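Local atomic coordinates of 24-sterol C-methyltransferase (Haloferax volcanii, PDB entry 6F5Z), a protein that is probably an S-adenosyl-L-methionine-dependent methyltransferase, although its substrate is uncertain, and forms a complex with the activator protein Trm112. Residues A55-K60 with D85-L90; H148-Q153 with M160-H165. All blocks are in the same frame, centred on the assembly; numbering follows the deposited sequence. Where two conformers were deposited one is given.

Contact 1. Residues A55-K60 with D85-L90; sequences ALRDTK and DDLSFL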
loop_
_atom_site.group_PDB
_atom_site.type_symbol
_atom_site.label_atom_id
_atom_site.label_comp_id
_atom_site.label_asym_id
_atom_site.label_seq_id
_atom_site.Cartn_x
_atom_site.Cartn_y
_atom_site.Cartn_z
ATOM N N ALA B 55 -6.471 -11.946 -14.107
ATOM C CA ALA B 55 -7.183 -11.515 -12.911
ATOM C C ALA B 55 -7.300 -9.997 -12.878
ATOM O O ALA B 55 -8.376 -9.475 -12.552
ATOM C CB ALA B 55 -6.471 -12.002 -11.651
ATOM N N LEU B 56 -6.225 -9.276 -13.262
ATOM C CA LEU B 56 -6.322 -7.812 -13.265
ATOM C C LEU B 56 -7.285 -7.303 -14.316
ATOM O O LEU B 56 -7.957 -6.287 -14.093
ATOM C CB LEU B 56 -4.948 -7.188 -13.437
ATOM C CG LEU B 56 -4.034 -7.290 -12.202
ATOM C CD1 LEU B 56 -2.608 -6.856 -12.543
ATOM C CD2 LEU B 56 -4.609 -6.511 -10.998
ATOM N N ARG B 57 -7.337 -7.966 -15.480
ATOM C CA ARG B 57 -8.298 -7.524 -16.515
ATOM C C ARG B 57 -9.737 -7.814 -16.089
ATOM O O ARG B 57 -10.595 -6.929 -16.168
ATOM C CB ARG B 57 -7.982 -8.222 -17.831
ATOM C CG ARG B 57 -8.853 -7.758 -18.983
ATOM C CD ARG B 57 -8.253 -8.249 -20.287
ATOM N NE ARG B 57 -9.121 -7.916 -21.423
ATOM C CZ ARG B 57 -10.118 -8.694 -21.838
ATOM N NH1 ARG B 57 -10.354 -9.861 -21.242
ATOM N NH2 ARG B 57 -10.876 -8.320 -22.863
ATOM N N ASP B 58 -9.964 -8.990 -15.537
ATOM C CA ASP B 58 -11.302 -9.385 -15.085
ATOM C C ASP B 58 -11.833 -8.601 -13.896
ATOM O O ASP B 58 -13.056 -8.383 -13.802
ATOM C CB ASP B 58 -11.326 -10.892 -14.770
ATOM C CG ASP B 58 -10.996 -11.789 -15.961
ATOM O OD1 ASP B 58 -11.132 -11.318 -17.129
ATOM O OD2 ASP B 58 -10.543 -12.946 -15.732
ATOM N N THR B 59 -10.968 -8.197 -12.957
ATOM C CA THR B 59 -11.423 -7.542 -11.718
ATOM C C THR B 59 -11.166 -6.040 -11.656
ATOM O O THR B 59 -11.788 -5.354 -10.842
ATOM C CB THR B 59 -10.790 -8.184 -10.475
ATOM O OG1 THR B 59 -9.370 -7.974 -10.499
ATOM C CG2 THR B 59 -11.142 -9.670 -10.339
ATOM N N LYS B 60 -10.204 -5.544 -12.435
ATOM C CA LYS B 60 -9.858 -4.127 -12.357
ATOM C C LYS B 60 -9.896 -3.414 -13.713
ATOM O O LYS B 60 -9.798 -2.190 -13.759
ATOM C CB LYS B 60 -8.520 -3.936 -11.639
ATOM C CG LYS B 60 -8.693 -4.200 -10.133
ATOM C CD LYS B 60 -7.477 -3.851 -9.333
ATOM C CE LYS B 60 -7.555 -4.281 -7.885
ATOM N NZ LYS B 60 -8.550 -3.523 -7.073
ATOM N N ASP B 85 -6.595 -10.510 -26.954
ATOM C CA ASP B 85 -5.346 -10.014 -27.489
ATOM C C ASP B 85 -4.885 -8.739 -26.754
ATOM O O ASP B 85 -3.795 -8.248 -27.042
ATOM C CB ASP B 85 -5.448 -9.815 -28.996
ATOM C CG ASP B 85 -5.458 -11.138 -29.745
ATOM O OD1 ASP B 85 -4.653 -12.033 -29.386
ATOM O OD2 ASP B 85 -6.238 -11.264 -30.711
ATOM N N ASP B 86 -5.701 -8.217 -25.801
ATOM C CA ASP B 86 -5.305 -7.025 -25.025
ATOM C C ASP B 86 -4.187 -7.389 -24.014
ATOM O O ASP B 86 -3.470 -6.515 -23.503
ATOM C CB ASP B 86 -6.517 -6.395 -24.324
ATOM C CG ASP B 86 -7.526 -5.744 -25.271
ATOM O OD1 ASP B 86 -7.094 -5.032 -26.202
ATOM O OD2 ASP B 86 -8.741 -5.874 -25.022
ATOM N N LEU B 87 -4.045 -8.698 -23.743
ATOM C CA LEU B 87 -2.989 -9.222 -22.871
ATOM C C LEU B 87 -2.048 -9.967 -23.780
ATOM O O LEU B 87 -2.465 -10.897 -24.477
ATOM C CB LEU B 87 -3.564 -10.133 -21.759
ATOM C CG LEU B 87 -4.650 -9.535 -20.868
ATOM C CD1 LEU B 87 -5.222 -10.576 -19.876
ATOM C CD2 LEU B 87 -4.163 -8.273 -20.130
ATOM N N SER B 88 -0.800 -9.553 -23.801
ATOM C CA SER B 88 0.201 -10.148 -24.674
ATOM C C SER B 88 1.323 -10.712 -23.854
ATOM O O SER B 88 1.450 -10.408 -22.657
ATOM C CB SER B 88 0.771 -9.096 -25.613
ATOM O OG SER B 88 1.448 -8.085 -24.873
ATOM N N PHE B 89 2.112 -11.583 -24.494
ATOM C CA PHE B 89 3.212 -12.295 -23.860
ATOM C C PHE B 89 4.471 -12.204 -24.680
ATOM O O PHE B 89 4.433 -12.111 -25.916
ATOM C CB PHE B 89 2.806 -13.764 -23.602
ATOM C CG PHE B 89 1.616 -13.832 -22.672
ATOM C CD1 PHE B 89 1.781 -13.677 -21.294
ATOM C CD2 PHE B 89 0.317 -13.916 -23.178
ATOM C CE1 PHE B 89 0.672 -13.647 -20.436
ATOM C CE2 PHE B 89 -0.795 -13.888 -22.318
ATOM C CZ PHE B 89 -0.610 -13.765 -20.954
ATOM N N LEU B 90 5.614 -12.180 -23.993
ATOM C CA LEU B 90 6.910 -12.033 -24.660
ATOM C C LEU B 90 7.991 -12.722 -23.851
ATOM O O LEU B 90 7.873 -12.896 -22.621
ATOM C CB LEU B 90 7.268 -10.533 -24.855
ATOM C CG LEU B 90 7.499 -9.693 -23.574
ATOM C CD1 LEU B 90 8.534 -8.618 -23.811
ATOM C CD2 LEU B 90 6.207 -9.034 -23.063
#

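Contact 2. Residues H148-Q153 with M160-H165; sequences HSHEWQ and MTRWSH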
loop_
_atom_site.group_PDB
_atom_site.type_symbol
_atom_site.label_atom_id
_atom_site.label_comp_id
_atom_site.label_asym_id
_atom_site.label_seq_id
_atom_site.Cartn_x
_atom_site.Cartn_y
_atom_site.Cartn_z
ATOM N N HIS B 148 11.535 -21.686 6.566
ATOM C CA HIS B 148 11.209 -22.881 5.794
ATOM C C HIS B 148 11.614 -22.768 4.316
ATOM O O HIS B 148 11.731 -23.779 3.616
ATOM C CB HIS B 148 9.698 -23.135 5.891
ATOM C CG HIS B 148 9.098 -22.732 7.199
ATOM N ND1 HIS B 148 8.695 -21.430 7.431
ATOM C CD2 HIS B 148 8.887 -23.462 8.321
ATOM C CE1 HIS B 148 8.220 -21.424 8.668
ATOM N NE2 HIS B 148 8.294 -22.622 9.236
ATOM N N SER B 149 11.810 -21.522 3.814
ATOM C CA SER B 149 12.165 -21.336 2.408
ATOM C C SER B 149 13.640 -21.408 2.169
ATOM O O SER B 149 14.051 -21.472 1.017
ATOM C CB SER B 149 11.649 -19.993 1.884
ATOM O OG SER B 149 12.332 -18.868 2.420
ATOM N N HIS B 150 14.448 -21.313 3.232
ATOM C CA HIS B 150 15.904 -21.244 3.048
ATOM C C HIS B 150 16.439 -22.440 2.240
ATOM O O HIS B 150 17.226 -22.262 1.297
ATOM C CB HIS B 150 16.613 -21.163 4.398
ATOM C CG HIS B 150 16.319 -19.929 5.189
ATOM N ND1 HIS B 150 16.906 -19.717 6.407
ATOM C CD2 HIS B 150 15.502 -18.882 4.910
ATOM C CE1 HIS B 150 16.429 -18.561 6.850
ATOM N NE2 HIS B 150 15.591 -18.021 5.972
ATOM N N GLU B 151 15.921 -23.645 2.539
ATOM C CA GLU B 151 16.346 -24.868 1.854
ATOM C C GLU B 151 15.983 -24.912 0.372
ATOM O O GLU B 151 16.476 -25.787 -0.324
ATOM C CB GLU B 151 15.831 -26.126 2.583
ATOM C CG GLU B 151 14.329 -26.340 2.463
ATOM C CD GLU B 151 13.720 -27.136 3.602
ATOM O OE1 GLU B 151 13.298 -26.513 4.605
ATOM O OE2 GLU B 151 13.664 -28.381 3.488
ATOM N N TRP B 152 15.140 -23.977 -0.134
ATOM C CA TRP B 152 14.756 -24.019 -1.542
ATOM C C TRP B 152 15.933 -23.882 -2.488
ATOM O O TRP B 152 15.891 -24.437 -3.579
ATOM C CB TRP B 152 13.663 -22.988 -1.894
ATOM C CG TRP B 152 12.382 -23.126 -1.122
ATOM C CD1 TRP B 152 12.023 -24.128 -0.260
ATOM C CD2 TRP B 152 11.250 -22.252 -1.217
ATOM N NE1 TRP B 152 10.750 -23.905 0.221
ATOM C CE2 TRP B 152 10.250 -22.762 -0.360
ATOM C CE3 TRP B 152 11.009 -21.046 -1.900
ATOM C CZ2 TRP B 152 9.028 -22.111 -0.174
ATOM C CZ3 TRP B 152 9.788 -20.419 -1.735
ATOM C CH2 TRP B 152 8.812 -20.956 -0.885
ATOM N N GLN B 153 16.995 -23.180 -2.063
ATOM C CA GLN B 153 18.174 -22.996 -2.894
ATOM C C GLN B 153 18.849 -24.351 -3.244
ATOM O O GLN B 153 19.425 -24.475 -4.332
ATOM C CB GLN B 153 19.134 -21.982 -2.260
ATOM C CG GLN B 153 20.428 -21.778 -3.045
ATOM C CD GLN B 153 20.195 -21.122 -4.391
ATOM O OE1 GLN B 153 19.922 -21.768 -5.428
ATOM N NE2 GLN B 153 20.300 -19.811 -4.387
ATOM N N MET B 160 19.743 -17.645 -6.171
ATOM C CA MET B 160 18.601 -16.880 -5.667
ATOM C C MET B 160 19.042 -15.768 -4.686
ATOM O O MET B 160 20.024 -15.952 -3.947
ATOM C CB MET B 160 17.638 -17.852 -4.964
ATOM C CG MET B 160 17.169 -18.991 -5.879
ATOM S SD MET B 160 16.474 -20.378 -4.938
ATOM C CE MET B 160 14.893 -19.676 -4.463
ATOM N N THR B 161 18.284 -14.660 -4.620
ATOM C CA THR B 161 18.564 -13.582 -3.691
ATOM C C THR B 161 17.614 -13.742 -2.507
ATOM O O THR B 161 16.391 -13.760 -2.677
ATOM C CB THR B 161 18.438 -12.234 -4.402
ATOM O OG1 THR B 161 19.542 -12.126 -5.308
ATOM C CG2 THR B 161 18.489 -11.045 -3.422
ATOM N N ARG B 162 18.181 -13.847 -1.308
ATOM C CA ARG B 162 17.400 -14.062 -0.098
ATOM C C ARG B 162 17.498 -12.806 0.736
ATOM O O ARG B 162 18.523 -12.547 1.359
ATOM C CB ARG B 162 17.921 -15.279 0.681
ATOM C CG ARG B 162 16.849 -15.813 1.631
ATOM C CD ARG B 162 17.294 -17.139 2.234
ATOM N NE ARG B 162 18.066 -16.903 3.453
ATOM C CZ ARG B 162 18.915 -17.772 3.990
ATOM N NH1 ARG B 162 19.537 -17.482 5.122
ATOM N NH2 ARG B 162 19.170 -18.922 3.385
ATOM N N TRP B 163 16.464 -11.966 0.686
ATOM C CA TRP B 163 16.482 -10.726 1.435
ATOM C C TRP B 163 15.481 -10.764 2.555
ATOM O O TRP B 163 14.434 -11.412 2.427
ATOM C CB TRP B 163 16.111 -9.532 0.546
ATOM C CG TRP B 163 17.195 -9.020 -0.359
ATOM C CD1 TRP B 163 18.546 -9.272 -0.288
ATOM C CD2 TRP B 163 17.002 -8.168 -1.488
ATOM N NE1 TRP B 163 19.199 -8.633 -1.324
ATOM C CE2 TRP B 163 18.268 -7.929 -2.066
ATOM C CE3 TRP B 163 15.865 -7.602 -2.087
ATOM C CZ2 TRP B 163 18.418 -7.139 -3.225
ATOM C CZ3 TRP B 163 16.014 -6.804 -3.203
ATOM C CH2 TRP B 163 17.278 -6.585 -3.768
ATOM N N SER B 164 15.768 -10.009 3.629
ATOM C CA SER B 164 14.774 -9.840 4.702
ATOM C C SER B 164 13.715 -8.778 4.301
ATOM O O SER B 164 13.893 -8.060 3.323
ATOM C CB SER B 164 15.456 -9.343 5.977
ATOM O OG SER B 164 16.015 -8.081 5.671
ATOM N N HIS B 165 12.669 -8.616 5.116
ATOM C CA HIS B 165 11.687 -7.551 4.864
ATOM C C HIS B 165 12.453 -6.203 4.774
ATOM O O HIS B 165 12.228 -5.403 3.854
ATOM C CB HIS B 165 10.701 -7.446 6.035
ATOM C CG HIS B 165 9.667 -8.524 6.112
ATOM N ND1 HIS B 165 8.365 -8.229 6.534
ATOM C CD2 HIS B 165 9.726 -9.834 5.792
ATOM C CE1 HIS B 165 7.709 -9.386 6.524
ATOM N NE2 HIS B 165 8.485 -10.388 6.119
HETATM O O HOH W 1 18.723 -20.077 0.892
#

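Contact 1. Residues A55-K60 with D85-L90
R57 reaches from helix 51-60 to the start of strand 87-91 and meets L87 and D86 there with different parts of one side chain. The methylene CD of R57 rests on the L87 isobutyl group, 3.8 Å from L87 CD1, and lies near CG and CD2 as well, so that the apolar stem of the arginine covers the end of the leucine. Farther out the guanidinium comes up to D86, where R57 NH2 stands 3.9 Å from D86 OD2, a long salt bridge. The two side chains cross at about a right angle, and their flat groups are inclined by 43°, a meeting of charges without a paired, coplanar fit.

The reach of R57 follows from its torsions: CG lies anti to the backbone N (chi1 -176°) and the chain stays extended to NE, which carries the charge past L87 to the residues before the strand. L87 also packs on L53 and R54 of the same helix, while R57 touches T84. D86 is held from its backbone N by the hydroxyl of T84, and its side chain packs on K2 of the UPF0434 family protein chain, probably the Trm112 activator. Backbone hydrogen bonds of D86 and S88 with G65 fix the start of the strand.

Helix 51-60 thus packs against the outermost strand, within this chain, of the Rossmann-like methyltransferase sheet, with L87 buried between them. The chemistry is graded from apolar contact inside to charge outside, and the long, inclined ion pair probably contributes a loose electrostatic attraction.

Contact 2. Residues H148-Q153 with M160-H165
The long connection between strand 134-140 and helix 165-174 of the Rossmann-like methyltransferase fold doubles back here, and a parallel guanidinium-imidazole stack of R162 on H150 joins its two limbs. The guanidinium lies flat over the imidazole, centres 3.6 Å apart and planes only 5° from parallel, with CZ above the middle of the ring. A bend in the R162 chain (chi3 88°) brings the group over that face. Beyond the stack, E144 serves both partners: its carboxylate forms a salt bridge with R162 NE, and its backbone O is hydrogen-bonded to H150 NE2. Were H150 an alanine, the R162 guanidinium would probably lose the ring it stacks on, and the E144 carbonyl the bond from NE2.

Where the limbs come closest, M160 and Q153 run alongside one another, pointing opposite ways. M160 is modelled in two conformers; in one, its methyl end makes a loose apolar contact with W152. The M160 side chain, about 9 Å from the bound S-adenosyl-L-homocysteine, also packs on Y114 and Y142. Between the limbs a water donates to H150 O at 2.7 Å and accepts from R162 NH2 at 2.8 Å, lying in the guanidinium plane at its edge.

Overall arrangement
The two contacts lie on opposite sides of the chain's centre, about 30 Å apart between their own centres, and share no helix or strand. Contact 1 is partly buried and joins a helix to the strand that is outermost in the sheet within this chain, beside the UPF0434 family protein chain. Contact 2 is a surface contact within one connecting loop, and no other protein chain of the assembly touches its segments. Each contains an arginine, used differently: in contact 1 its methylenes cover a buried leucine and its charge meets a carboxylate at long range, whereas in contact 2 the guanidinium itself is stacked and water-bridged. Contact 2 also lies closer to the bound cofactor product.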